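Local coordinates for protein putative ferredoxin (Hydrogenobacter thermophilus, PDB 7M1O) that probably carries electrons as a small ferredoxin, binding a single [4Fe-4S] cluster through four cysteines, at residues A[23-28]-A[49-54]; A[56-61]-A[65-70]. One frame throughout, in Å; residues are numbered along the deposited sequence.

Contact 1: A[23-28]-A[49-54]; sequences PEVYKN and PELEQE
L51, the N-cap residue of helix 52-61, packs on E24 and V25 in the turn that leads into strand 26-28 of this single-cluster [4Fe-4S] ferredoxin. The two segments bury 133 Å² together. No hydrogen bond crosses between them. The contact is made by the two methyls of L51, which reach different parts of E24.

CD1 of L51 comes 3.3 Å from CB of E24, a tight approach. The same methyl lies 4.1 Å from CG2 of V25. CD2 of L51 rests near the carboxylate of E24, 3.8 Å from its CD. The E24 chain puts its carboxylate there by bending at chi2 (93°), and it runs across the leucine, nearly perpendicular to it. L51 and V25 instead lie alongside, pointing opposite ways.

V25 turns one methyl to L51 and the other to the Y26 ring. With CG1 anti to the backbone N (chi1 179°), CG2 is left for L51. CG1 sits over the centre of the Y26 ring, 3.4 Å above its plane. V25 also touches V55 of the same helix and T5 of strand 3-7, so it is buried, while E24 is exposed.

An alanine at L51 would remove both methyls and is likely to leave CG2 of V25 less covered and the E24 chain freer to move.

Van der Waals contact of a leucine at a helix start with a glutamate chain and a valine before a strand joins helix 52-61 to the hairpin 26-28/34-36, within the single-cluster ferredoxin fold.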
loop_
_atom_site.group_PDB
_atom_site.type_symbol
_atom_site.label_atom_id
_atom_site.label_comp_id
_atom_site.label_asym_id
_atom_site.label_seq_id
_atom_site.Cartn_x
_atom_site.Cartn_y
_atom_site.Cartn_z
ATOM N N PRO A 23 3.946 2.370 7.843
ATOM C CA PRO A 23 3.519 1.164 8.561
ATOM C C PRO A 23 2.061 1.242 9.011
ATOM O O PRO A 23 1.473 0.221 9.366
ATOM C CB PRO A 23 4.468 1.113 9.763
ATOM C CG PRO A 23 4.937 2.512 9.945
ATOM C CD PRO A 23 5.002 3.098 8.568
ATOM N N GLU A 24 1.491 2.443 8.991
ATOM C CA GLU A 24 0.079 2.626 9.308
ATOM C C GLU A 24 -0.805 1.969 8.250
ATOM O O GLU A 24 -1.932 1.568 8.541
ATOM C CB GLU A 24 -0.269 4.116 9.416
ATOM C CG GLU A 24 0.558 4.904 10.428
ATOM C CD GLU A 24 1.779 5.568 9.811
ATOM O OE1 GLU A 24 2.323 5.030 8.823
ATOM O OE2 GLU A 24 2.191 6.634 10.314
ATOM N N VAL A 25 -0.287 1.862 7.027
ATOM C CA VAL A 25 -1.073 1.391 5.887
ATOM C C VAL A 25 -0.572 0.057 5.333
ATOM O O VAL A 25 -1.376 -0.794 4.956
ATOM C CB VAL A 25 -1.071 2.435 4.748
ATOM C CG1 VAL A 25 -1.861 1.937 3.540
ATOM C CG2 VAL A 25 -1.649 3.750 5.242
ATOM N N TYR A 26 0.745 -0.121 5.281
ATOM C CA TYR A 26 1.336 -1.315 4.678
ATOM C C TYR A 26 2.186 -2.103 5.667
ATOM O O TYR A 26 2.757 -1.539 6.599
ATOM C CB TYR A 26 2.191 -0.928 3.469
ATOM C CG TYR A 26 1.475 -0.031 2.488
ATOM C CD1 TYR A 26 0.619 -0.559 1.531
ATOM C CD2 TYR A 26 1.650 1.344 2.523
ATOM C CE1 TYR A 26 -0.039 0.260 0.635
ATOM C CE2 TYR A 26 0.997 2.169 1.632
ATOM C CZ TYR A 26 0.155 1.622 0.690
ATOM O OH TYR A 26 -0.495 2.445 -0.195
ATOM N N LYS A 27 2.265 -3.412 5.449
ATOM C CA LYS A 27 3.090 -4.284 6.272
ATOM C C LYS A 27 3.713 -5.383 5.427
ATOM O O LYS A 27 3.192 -5.742 4.370
ATOM C CB LYS A 27 2.264 -4.909 7.401
ATOM C CG LYS A 27 1.245 -5.937 6.921
ATOM C CD LYS A 27 0.341 -6.420 8.045
ATOM C CE LYS A 27 -0.679 -7.425 7.527
ATOM N NZ LYS A 27 -1.697 -7.807 8.551
ATOM N N ASN A 28 4.840 -5.905 5.895
ATOM C CA ASN A 28 5.419 -7.112 5.331
ATOM C C ASN A 28 4.464 -8.270 5.619
ATOM O O ASN A 28 4.166 -8.554 6.779
ATOM C CB ASN A 28 6.808 -7.359 5.928
ATOM C CG ASN A 28 7.524 -8.544 5.305
ATOM O OD1 ASN A 28 6.902 -9.459 4.768
ATOM N ND2 ASN A 28 8.849 -8.536 5.389
ATOM N N PRO A 49 -7.406 10.193 6.494
ATOM C CA PRO A 49 -7.105 11.441 5.784
ATOM C C PRO A 49 -5.716 12.011 6.084
ATOM O O PRO A 49 -5.151 12.691 5.227
ATOM C CB PRO A 49 -8.200 12.400 6.273
ATOM C CG PRO A 49 -8.708 11.803 7.542
ATOM C CD PRO A 49 -8.588 10.326 7.363
ATOM N N GLU A 50 -5.173 11.736 7.266
ATOM C CA GLU A 50 -3.857 12.254 7.622
ATOM C C GLU A 50 -2.739 11.471 6.931
ATOM O O GLU A 50 -1.577 11.872 6.973
ATOM C CB GLU A 50 -3.651 12.234 9.144
ATOM C CG GLU A 50 -3.490 10.851 9.780
ATOM C CD GLU A 50 -4.809 10.143 10.034
ATOM O OE1 GLU A 50 -5.870 10.686 9.661
ATOM O OE2 GLU A 50 -4.779 9.038 10.614
ATOM N N LEU A 51 -3.097 10.361 6.290
ATOM C CA LEU A 51 -2.116 9.491 5.645
ATOM C C LEU A 51 -2.269 9.465 4.127
ATOM O O LEU A 51 -1.596 8.692 3.448
ATOM C CB LEU A 51 -2.230 8.070 6.201
ATOM C CG LEU A 51 -1.676 7.869 7.614
ATOM C CD1 LEU A 51 -2.124 6.531 8.181
ATOM C CD2 LEU A 51 -0.156 7.967 7.617
ATOM N N GLU A 52 -3.138 10.317 3.595
ATOM C CA GLU A 52 -3.419 10.314 2.164
ATOM C C GLU A 52 -2.193 10.679 1.329
ATOM O O GLU A 52 -1.856 9.973 0.380
ATOM C CB GLU A 52 -4.571 11.270 1.846
ATOM C CG GLU A 52 -5.942 10.709 2.199
ATOM C CD GLU A 52 -7.082 11.630 1.802
ATOM O OE1 GLU A 52 -6.899 12.444 0.872
ATOM O OE2 GLU A 52 -8.164 11.538 2.421
ATOM N N GLN A 53 -1.522 11.770 1.685
ATOM C CA GLN A 53 -0.380 12.239 0.906
ATOM C C GLN A 53 0.798 11.276 1.002
ATOM O O GLN A 53 1.516 11.072 0.025
ATOM C CB GLN A 53 0.042 13.635 1.364
ATOM C CG GLN A 53 -0.972 14.713 1.019
ATOM C CD GLN A 53 -0.493 16.105 1.376
ATOM O OE1 GLN A 53 0.709 16.370 1.419
ATOM N NE2 GLN A 53 -1.435 17.004 1.638
ATOM N N GLU A 54 0.995 10.688 2.177
ATOM C CA GLU A 54 2.024 9.670 2.356
ATOM C C GLU A 54 1.748 8.475 1.446
ATOM O O GLU A 54 2.643 7.986 0.752
ATOM C CB GLU A 54 2.090 9.219 3.818
ATOM C CG GLU A 54 2.684 10.252 4.763
ATOM C CD GLU A 54 4.160 10.497 4.511
ATOM O OE1 GLU A 54 4.891 9.517 4.248
ATOM O OE2 GLU A 54 4.590 11.670 4.574
#

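Contact 2: A[56-61]-A[65-70]; sequences KEVTDE and GSIITE
T59 of helix 52-61 faces I67 and T69 of strand 67-71. The axes of helix 56-61 and strand 67-70 come within 8.0 Å, their N-to-C directions 138° apart.

The polar part has two links. OG1 of T59 and OG1 of T69 lie 2.8 Å apart, a probable hydrogen bond. T59 gives its own proton to V55 O, one turn back in the helix. T69 can offer its proton here or to T5 OG1 on strand 3-7. The second link is a water that donates to both backbones, to T59 O at 2.7 Å and to I67 O at 2.9 Å.

Two methyl-to-oxygen van der Waals contacts come next. CG2 of I67 lies 3.5 Å from OG1 of T59, and CG2 of T59 lies 3.5 Å from O of I67. With OG1 anti to the carbonyl carbon (chi1 -63°), T59 turns its hydroxyl to T69 and its methyl to I67 O.

The apolar contact is CD1 of I67 with CG2 of V58, at 4.3 Å. I67 also touches C18 and is part of the cluster pocket wall.

The chemistry implies a division of labour: the hydroxyls of T59 and T69 have polar partners where helix meets strand, while I67 brings hydrocarbon to the cluster.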
loop_
_atom_site.group_PDB
_atom_site.type_symbol
_atom_site.label_atom_id
_atom_site.label_comp_id
_atom_site.label_asym_id
_atom_site.label_seq_id
_atom_site.Cartn_x
_atom_site.Cartn_y
_atom_site.Cartn_z
ATOM N N LYS A 56 -0.095 8.470 -1.246
ATOM C CA LYS A 56 0.022 8.897 -2.636
ATOM C C LYS A 56 1.485 8.963 -3.057
ATOM O O LYS A 56 1.821 8.663 -4.203
ATOM C CB LYS A 56 -0.654 10.255 -2.849
ATOM C CG LYS A 56 -2.178 10.187 -2.860
ATOM C CD LYS A 56 -2.811 11.529 -3.196
ATOM C CE LYS A 56 -2.853 11.767 -4.696
ATOM N NZ LYS A 56 -3.538 13.044 -5.042
ATOM N N GLU A 57 2.353 9.346 -2.126
ATOM C CA GLU A 57 3.783 9.427 -2.404
ATOM C C GLU A 57 4.397 8.050 -2.642
ATOM O O GLU A 57 5.096 7.849 -3.635
ATOM C CB GLU A 57 4.511 10.136 -1.260
ATOM C CG GLU A 57 4.386 11.652 -1.305
ATOM C CD GLU A 57 4.954 12.325 -0.072
ATOM O OE1 GLU A 57 5.713 11.667 0.672
ATOM O OE2 GLU A 57 4.637 13.511 0.156
ATOM N N VAL A 58 4.145 7.100 -1.745
ATOM C CA VAL A 58 4.724 5.766 -1.897
ATOM C C VAL A 58 4.140 5.057 -3.113
ATOM O O VAL A 58 4.780 4.184 -3.695
ATOM C CB VAL A 58 4.505 4.886 -0.651
ATOM C CG1 VAL A 58 5.188 5.498 0.556
ATOM C CG2 VAL A 58 3.021 4.672 -0.386
ATOM N N THR A 59 2.919 5.428 -3.486
ATOM C CA THR A 59 2.292 4.890 -4.686
ATOM C C THR A 59 3.105 5.274 -5.922
ATOM O O THR A 59 3.315 4.454 -6.818
ATOM C CB THR A 59 0.842 5.393 -4.835
ATOM O OG1 THR A 59 0.056 4.929 -3.729
ATOM C CG2 THR A 59 0.220 4.896 -6.136
ATOM N N ASP A 60 3.565 6.522 -5.964
ATOM C CA ASP A 60 4.394 6.994 -7.070
ATOM C C ASP A 60 5.817 6.456 -6.967
ATOM O O ASP A 60 6.522 6.348 -7.971
ATOM C CB ASP A 60 4.431 8.524 -7.108
ATOM C CG ASP A 60 3.098 9.137 -7.495
ATOM O OD1 ASP A 60 2.257 8.432 -8.092
ATOM O OD2 ASP A 60 2.898 10.336 -7.209
ATOM N N GLU A 61 6.234 6.121 -5.751
ATOM C CA GLU A 61 7.616 5.729 -5.494
ATOM C C GLU A 61 7.834 4.223 -5.580
ATOM O O GLU A 61 8.968 3.773 -5.725
ATOM C CB GLU A 61 8.054 6.236 -4.121
ATOM C CG GLU A 61 8.265 7.742 -4.071
ATOM C CD GLU A 61 8.459 8.264 -2.662
ATOM O OE1 GLU A 61 8.254 7.494 -1.700
ATOM O OE2 GLU A 61 8.816 9.450 -2.516
ATOM N N GLY A 65 5.265 -0.507 -9.412
ATOM C CA GLY A 65 3.912 -0.076 -9.718
ATOM C C GLY A 65 2.890 -1.045 -9.148
ATOM O O GLY A 65 1.823 -1.254 -9.731
ATOM N N SER A 66 3.225 -1.634 -8.003
ATOM C CA SER A 66 2.398 -2.666 -7.385
ATOM C C SER A 66 1.290 -2.066 -6.532
ATOM O O SER A 66 0.254 -2.695 -6.312
ATOM C CB SER A 66 3.257 -3.593 -6.523
ATOM O OG SER A 66 4.293 -4.184 -7.284
ATOM N N ILE A 67 1.516 -0.853 -6.044
ATOM C CA ILE A 67 0.541 -0.183 -5.200
ATOM C C ILE A 67 -0.475 0.556 -6.057
ATOM O O ILE A 67 -0.133 1.481 -6.796
ATOM C CB ILE A 67 1.211 0.803 -4.229
ATOM C CG1 ILE A 67 2.274 0.073 -3.403
ATOM C CG2 ILE A 67 0.164 1.443 -3.321
ATOM C CD1 ILE A 67 3.044 0.958 -2.455
ATOM N N ILE A 68 -1.727 0.126 -5.952
ATOM C CA ILE A 68 -2.830 0.762 -6.651
ATOM C C ILE A 68 -3.611 1.601 -5.654
ATOM O O ILE A 68 -4.039 1.103 -4.616
ATOM C CB ILE A 68 -3.753 -0.273 -7.315
ATOM C CG1 ILE A 68 -2.925 -1.329 -8.057
ATOM C CG2 ILE A 68 -4.736 0.411 -8.256
ATOM C CD1 ILE A 68 -1.914 -0.763 -9.034
ATOM N N THR A 69 -3.776 2.879 -5.974
ATOM C CA THR A 69 -4.444 3.831 -5.094
ATOM C C THR A 69 -5.453 4.625 -5.908
ATOM O O THR A 69 -5.211 4.927 -7.076
ATOM C CB THR A 69 -3.432 4.791 -4.428
ATOM O OG1 THR A 69 -2.547 4.045 -3.582
ATOM C CG2 THR A 69 -4.136 5.854 -3.597
ATOM N N GLU A 70 -6.588 4.957 -5.305
ATOM C CA GLU A 70 -7.592 5.739 -6.012
ATOM C C GLU A 70 -8.525 6.491 -5.074
ATOM O O GLU A 70 -8.700 6.126 -3.911
ATOM C CB GLU A 70 -8.405 4.836 -6.945
ATOM C CG GLU A 70 -8.978 3.596 -6.285
ATOM C CD GLU A 70 -9.706 2.693 -7.267
ATOM O OE1 GLU A 70 -9.349 2.691 -8.466
ATOM O OE2 GLU A 70 -10.637 1.984 -6.840
HETATM O O HOH W 1 2.649 1.950 -7.386
#

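Overall arrangement
Contact 1 comes first along the chain and closes before contact 2 opens. Their centres are 11 Å apart. Both use helix 52-61: contact 1 its N-terminal start, contact 2 its later turns. Contact 1 joins the helix to the approach to strand 26-28, of the two-stranded sheet. Contact 2 joins it to strand 67-71, at an edge of the three-stranded sheet. Y26 connects them, with its OH 3.3 Å from CG2 of I67 and its CE2 3.8 Å from CG2 of V58. The side chain of I67 is about 4 Å from the cluster, that of V25 about 10 Å. One short helix thus bridges elements of both sheets beside the cluster.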